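Side-chain contacts in protein involved in catabolism of external DNA (Legionella pneumophila subsp. pneumophila, PDB 2OO3), which probably methylates the N6 atom of adenine 2030 in 23S ribosomal RNA, using S-adenosyl-L-methionine as methyl donor: residues S85-I90 and Y98-P103; R46-L51 and S102-I107. All coordinates share one frame; numbering follows the deposited sequence.

Contact 1 of 2, residues S85-I90 and Y98-P103; sequences SVIKQI and YYPGSP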
# COMPACT_ATOMS: atom_id res chain seq x y z
N SER A 85 14.33 -1.54 -6.94
CA SER A 85 14.85 -0.63 -7.97
C SER A 85 14.43 0.80 -7.65
O SER A 85 15.21 1.72 -7.87
CB SER A 85 14.41 -0.99 -9.38
OG SER A 85 13.05 -0.68 -9.54
N VAL A 86 13.21 0.99 -7.13
CA VAL A 86 12.77 2.36 -6.78
C VAL A 86 13.58 2.94 -5.59
O VAL A 86 13.93 4.14 -5.57
CB VAL A 86 11.24 2.41 -6.50
CG1 VAL A 86 10.80 3.79 -6.04
CG2 VAL A 86 10.48 2.02 -7.75
N ILE A 87 13.84 2.10 -4.59
CA ILE A 87 14.62 2.51 -3.43
C ILE A 87 16.07 2.84 -3.87
O ILE A 87 16.69 3.79 -3.37
CB ILE A 87 14.59 1.43 -2.34
CG1 ILE A 87 13.16 1.30 -1.80
CG2 ILE A 87 15.52 1.76 -1.14
CD1 ILE A 87 12.92 0.01 -1.30
N LYS A 88 16.59 2.03 -4.79
CA LYS A 88 17.91 2.31 -5.38
C LYS A 88 17.89 3.68 -6.07
O LYS A 88 18.82 4.47 -5.89
CB LYS A 88 18.25 1.21 -6.40
CG LYS A 88 19.71 1.23 -6.86
CD LYS A 88 20.07 -0.08 -7.66
CE LYS A 88 20.09 -1.34 -6.77
NZ LYS A 88 20.34 -2.60 -7.62
N GLN A 89 16.84 3.96 -6.84
CA GLN A 89 16.75 5.16 -7.66
C GLN A 89 16.74 6.41 -6.83
O GLN A 89 17.43 7.37 -7.16
CB GLN A 89 15.45 5.17 -8.46
CG GLN A 89 15.36 6.35 -9.44
CD GLN A 89 13.95 6.64 -9.79
OE1 GLN A 89 13.26 7.31 -9.05
NE2 GLN A 89 13.49 6.10 -10.91
N ILE A 90 15.92 6.41 -5.78
CA ILE A 90 15.76 7.63 -4.97
C ILE A 90 17.05 7.99 -4.17
O ILE A 90 17.31 9.16 -3.86
CB ILE A 90 14.48 7.54 -4.05
CG1 ILE A 90 14.05 8.92 -3.50
CG2 ILE A 90 14.68 6.58 -2.91
CD1 ILE A 90 12.61 8.90 -2.89
N TYR A 98 16.97 8.14 1.93
CA TYR A 98 15.57 8.42 1.61
C TYR A 98 14.77 7.15 1.46
O TYR A 98 15.27 6.14 0.91
CB TYR A 98 15.46 9.26 0.32
CG TYR A 98 15.40 10.75 0.63
CD1 TYR A 98 14.19 11.44 0.58
CD2 TYR A 98 16.55 11.45 1.05
CE1 TYR A 98 14.14 12.84 0.91
CE2 TYR A 98 16.50 12.82 1.38
CZ TYR A 98 15.31 13.49 1.30
OH TYR A 98 15.27 14.84 1.64
N TYR A 99 13.54 7.18 1.94
CA TYR A 99 12.58 6.13 1.61
C TYR A 99 11.41 6.73 0.79
O TYR A 99 10.86 7.76 1.18
CB TYR A 99 12.06 5.45 2.91
CG TYR A 99 11.17 4.26 2.64
CD1 TYR A 99 11.71 3.05 2.24
CD2 TYR A 99 9.78 4.36 2.72
CE1 TYR A 99 10.91 1.95 1.98
CE2 TYR A 99 8.95 3.28 2.42
CZ TYR A 99 9.54 2.07 2.07
OH TYR A 99 8.77 1.01 1.74
N PRO A 100 11.03 6.08 -0.34
CA PRO A 100 9.92 6.62 -1.14
C PRO A 100 8.56 6.34 -0.52
O PRO A 100 8.36 5.32 0.15
CB PRO A 100 10.06 5.90 -2.49
CG PRO A 100 11.12 4.87 -2.35
CD PRO A 100 11.57 4.83 -0.90
N GLY A 101 7.62 7.26 -0.73
CA GLY A 101 6.25 7.00 -0.33
C GLY A 101 5.56 6.31 -1.49
O GLY A 101 6.14 6.25 -2.58
N SER A 102 4.34 5.82 -1.29
CA SER A 102 3.59 5.15 -2.33
C SER A 102 3.47 5.96 -3.64
O SER A 102 3.61 5.37 -4.74
CB SER A 102 2.22 4.66 -1.80
OG SER A 102 1.40 5.76 -1.48
N PRO A 103 3.28 7.29 -3.57
CA PRO A 103 3.24 8.01 -4.87
C PRO A 103 4.54 7.89 -5.69
O PRO A 103 4.46 7.82 -6.90
CB PRO A 103 3.05 9.48 -4.43
CG PRO A 103 2.41 9.41 -3.12
CD PRO A 103 3.10 8.24 -2.44

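Contact 2 of 2, residues R46-L51 and S102-I107; sequences RGIYDL and SPYFAI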
# COMPACT_ATOMS: atom_id res chain seq x y z
N ARG A 46 3.55 12.85 2.16
CA ARG A 46 4.44 13.83 1.53
C ARG A 46 5.20 13.25 0.35
O ARG A 46 5.85 13.99 -0.40
CB ARG A 46 5.39 14.43 2.56
CG ARG A 46 6.30 13.43 3.20
CD ARG A 46 7.32 14.09 4.12
NE ARG A 46 6.70 14.88 5.19
CZ ARG A 46 7.37 15.77 5.93
NH1 ARG A 46 8.67 15.98 5.72
NH2 ARG A 46 6.73 16.44 6.88
N GLY A 47 5.14 11.93 0.15
CA GLY A 47 5.66 11.31 -1.09
C GLY A 47 7.09 10.77 -1.04
O GLY A 47 7.39 9.81 -1.70
N ILE A 48 7.98 11.44 -0.32
CA ILE A 48 9.36 10.99 -0.09
C ILE A 48 9.70 11.30 1.37
O ILE A 48 9.18 12.26 1.95
CB ILE A 48 10.41 11.63 -1.08
CG1 ILE A 48 10.58 13.14 -0.83
CG2 ILE A 48 10.03 11.38 -2.56
CD1 ILE A 48 11.59 13.88 -1.80
N TYR A 49 10.56 10.48 1.96
CA TYR A 49 10.86 10.55 3.40
C TYR A 49 12.35 10.58 3.61
O TYR A 49 13.08 9.67 3.14
CB TYR A 49 10.21 9.36 4.16
CG TYR A 49 8.71 9.44 3.98
CD1 TYR A 49 7.92 10.20 4.86
CD2 TYR A 49 8.09 8.86 2.88
CE1 TYR A 49 6.57 10.34 4.68
CE2 TYR A 49 6.71 8.99 2.69
CZ TYR A 49 5.97 9.75 3.60
OH TYR A 49 4.62 9.92 3.41
N ASP A 50 12.82 11.65 4.25
CA ASP A 50 14.20 11.83 4.61
C ASP A 50 14.42 11.08 5.90
O ASP A 50 13.85 11.43 6.93
CB ASP A 50 14.47 13.32 4.81
CG ASP A 50 15.93 13.64 5.18
OD1 ASP A 50 16.75 12.73 5.44
OD2 ASP A 50 16.25 14.86 5.22
N LEU A 51 15.22 10.02 5.83
CA LEU A 51 15.51 9.18 6.97
C LEU A 51 16.57 9.78 7.90
O LEU A 51 16.82 9.25 8.99
CB LEU A 51 15.99 7.81 6.47
CG LEU A 51 15.02 7.00 5.61
CD1 LEU A 51 15.72 5.71 5.28
CD2 LEU A 51 13.63 6.74 6.30
N SER A 102 4.34 5.82 -1.29
CA SER A 102 3.59 5.15 -2.33
C SER A 102 3.47 5.96 -3.64
O SER A 102 3.61 5.37 -4.74
CB SER A 102 2.22 4.66 -1.80
OG SER A 102 1.40 5.76 -1.48
N PRO A 103 3.28 7.29 -3.57
CA PRO A 103 3.24 8.01 -4.87
C PRO A 103 4.54 7.89 -5.69
O PRO A 103 4.46 7.82 -6.90
CB PRO A 103 3.05 9.48 -4.43
CG PRO A 103 2.41 9.41 -3.12
CD PRO A 103 3.10 8.24 -2.44
N TYR A 104 5.70 7.87 -5.03
CA TYR A 104 6.99 7.71 -5.71
C TYR A 104 7.11 6.33 -6.36
O TYR A 104 7.60 6.22 -7.49
CB TYR A 104 8.14 7.99 -4.73
CG TYR A 104 9.46 8.27 -5.42
CD1 TYR A 104 9.87 9.58 -5.67
CD2 TYR A 104 10.31 7.22 -5.79
CE1 TYR A 104 11.08 9.85 -6.35
CE2 TYR A 104 11.55 7.49 -6.42
CZ TYR A 104 11.91 8.80 -6.70
OH TYR A 104 13.10 9.08 -7.32
N PHE A 105 6.63 5.28 -5.71
CA PHE A 105 6.52 3.98 -6.40
C PHE A 105 5.60 4.04 -7.63
O PHE A 105 5.96 3.53 -8.73
CB PHE A 105 6.05 2.88 -5.42
CG PHE A 105 7.08 2.54 -4.35
CD1 PHE A 105 8.19 1.73 -4.65
CD2 PHE A 105 6.94 3.02 -3.06
CE1 PHE A 105 9.15 1.41 -3.66
CE2 PHE A 105 7.89 2.69 -2.05
CZ PHE A 105 8.99 1.90 -2.36
N ALA A 106 4.42 4.63 -7.48
CA ALA A 106 3.44 4.64 -8.57
C ALA A 106 3.94 5.40 -9.82
O ALA A 106 3.78 4.96 -10.96
CB ALA A 106 2.08 5.18 -8.08
N ILE A 107 4.57 6.54 -9.58
CA ILE A 107 5.10 7.34 -10.66
C ILE A 107 6.18 6.56 -11.40
O ILE A 107 6.33 6.69 -12.60
CB ILE A 107 5.61 8.71 -10.12
CG1 ILE A 107 4.42 9.59 -9.74
CG2 ILE A 107 6.37 9.43 -11.18
CD1 ILE A 107 4.78 10.87 -8.86

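Contact 1 of 2, residues S85-I90 and Y98-P103
The pyrrolidine ring of P100 is overlapped by three side chains of helix 81-90: V86, I87 and I90. V86 reaches it with CG1, which lies 3.9 Å from P100 CG; with chi1 at 176° this methyl stands trans to the backbone N, and CG2 takes the place beside that N. I87 crosses the proline at about a right angle, its CG1 methylene 4.0 Å from P100 CD. I90 uses both branches. CG2 comes up to P100 CG at 4.0 Å, while the CG1 branch, extended with chi1 at -164°, carries CD1 out to 3.9 Å from P100 CA. CG1 of I90 also crosses the stem of Y98 at about a right angle, 4.1 Å from its CB, before the phenol of that residue turns away from the helix. Y99 starts out in the other direction, yet its ring swings back far enough for CE1 to meet I87 CD1 at 4.3 Å, an oblique approach. P100 CD lies over one face of this ring, offset toward its rim, so the proline is packed between its neighbour's phenol and the helix. All of these side-chain contacts are apolar; the Y99 hydroxyl instead hydrogen-bonds H20 ND1 and Y83 OH, beyond the two segments. N91, just past the helix segment, ties the two parts with ND2, which hydrogen-bonds both I87 O and Y98 O. Helix and strand run at 136° with their axes 7.9 Å apart, and a short loop joins them. This is helix-on-strand packing, in which one side of a helix rests on strand 98-100 of a small two-stranded antiparallel sheet, next to H20 and leading into S102, both predicted to bind S-adenosyl-L-methionine in this Rossmann-type methyltransferase.

Contact 2 of 2, residues R46-L51 and S102-I107
Y104 meets the segment 46-51 first through its CB, which lies 3.6 Å from G47 O, a packing contact against the backbone carbonyl. With chi1 at -162° CG stands opposite the backbone N, and the ring is carried past the start of strand 48-50. Along its rim CD1 takes the next contact, the CG2 methyl of I48 at 3.6 Å, which arrives obliquely to the ring. That methyl is placed beside its own backbone N because I48 holds CG1 in the cramped slot between N and carbonyl carbon (chi1 67°). At the tip, the Y104 hydroxyl leaves this contact and hydrogen-bonds Q89 OE1 on helix 81-90. One residue earlier, P103 adds its ring: CD approaches G47 CA at 4.2 Å, where the glycine brings its bare backbone up to the beginning of the helix. G47 has phi 95°, a conformation in which a CB would be jammed against the carbonyl O of R46, and leads the chain from the preceding loop into strand 48-50. The contact is small and mostly buried. Helix 102-109 thus abuts the entrance of strand 48-50, which pairs antiparallel with strand 98-100; V86 and I90 of helix 81-90 touch Y104, I90 also reaches I48, and on the F105 side helix 14-30 packs through L23 and T24.

The centres of contacts 1 and 2 are about 6 Å apart, and both end on the same piece of chain, sharing S102 and P103. In sequence the order is 46-51, then 85-90, then 98-107, so the last region gathers two earlier ones. Strands 48-50 and 98-100 form a small antiparallel sheet, separate from the eight-stranded main sheet, and G101 N hydrogen-bonds G47 O at 2.7 Å. Helix 81-90 lies against strand 98-100, while helix 102-109 follows that strand after the N-cap residue G101 and meets strand 48-50. The shared end of both contacts holds S102, predicted to bind S-adenosyl-L-methionine, at the start of helix 102-109.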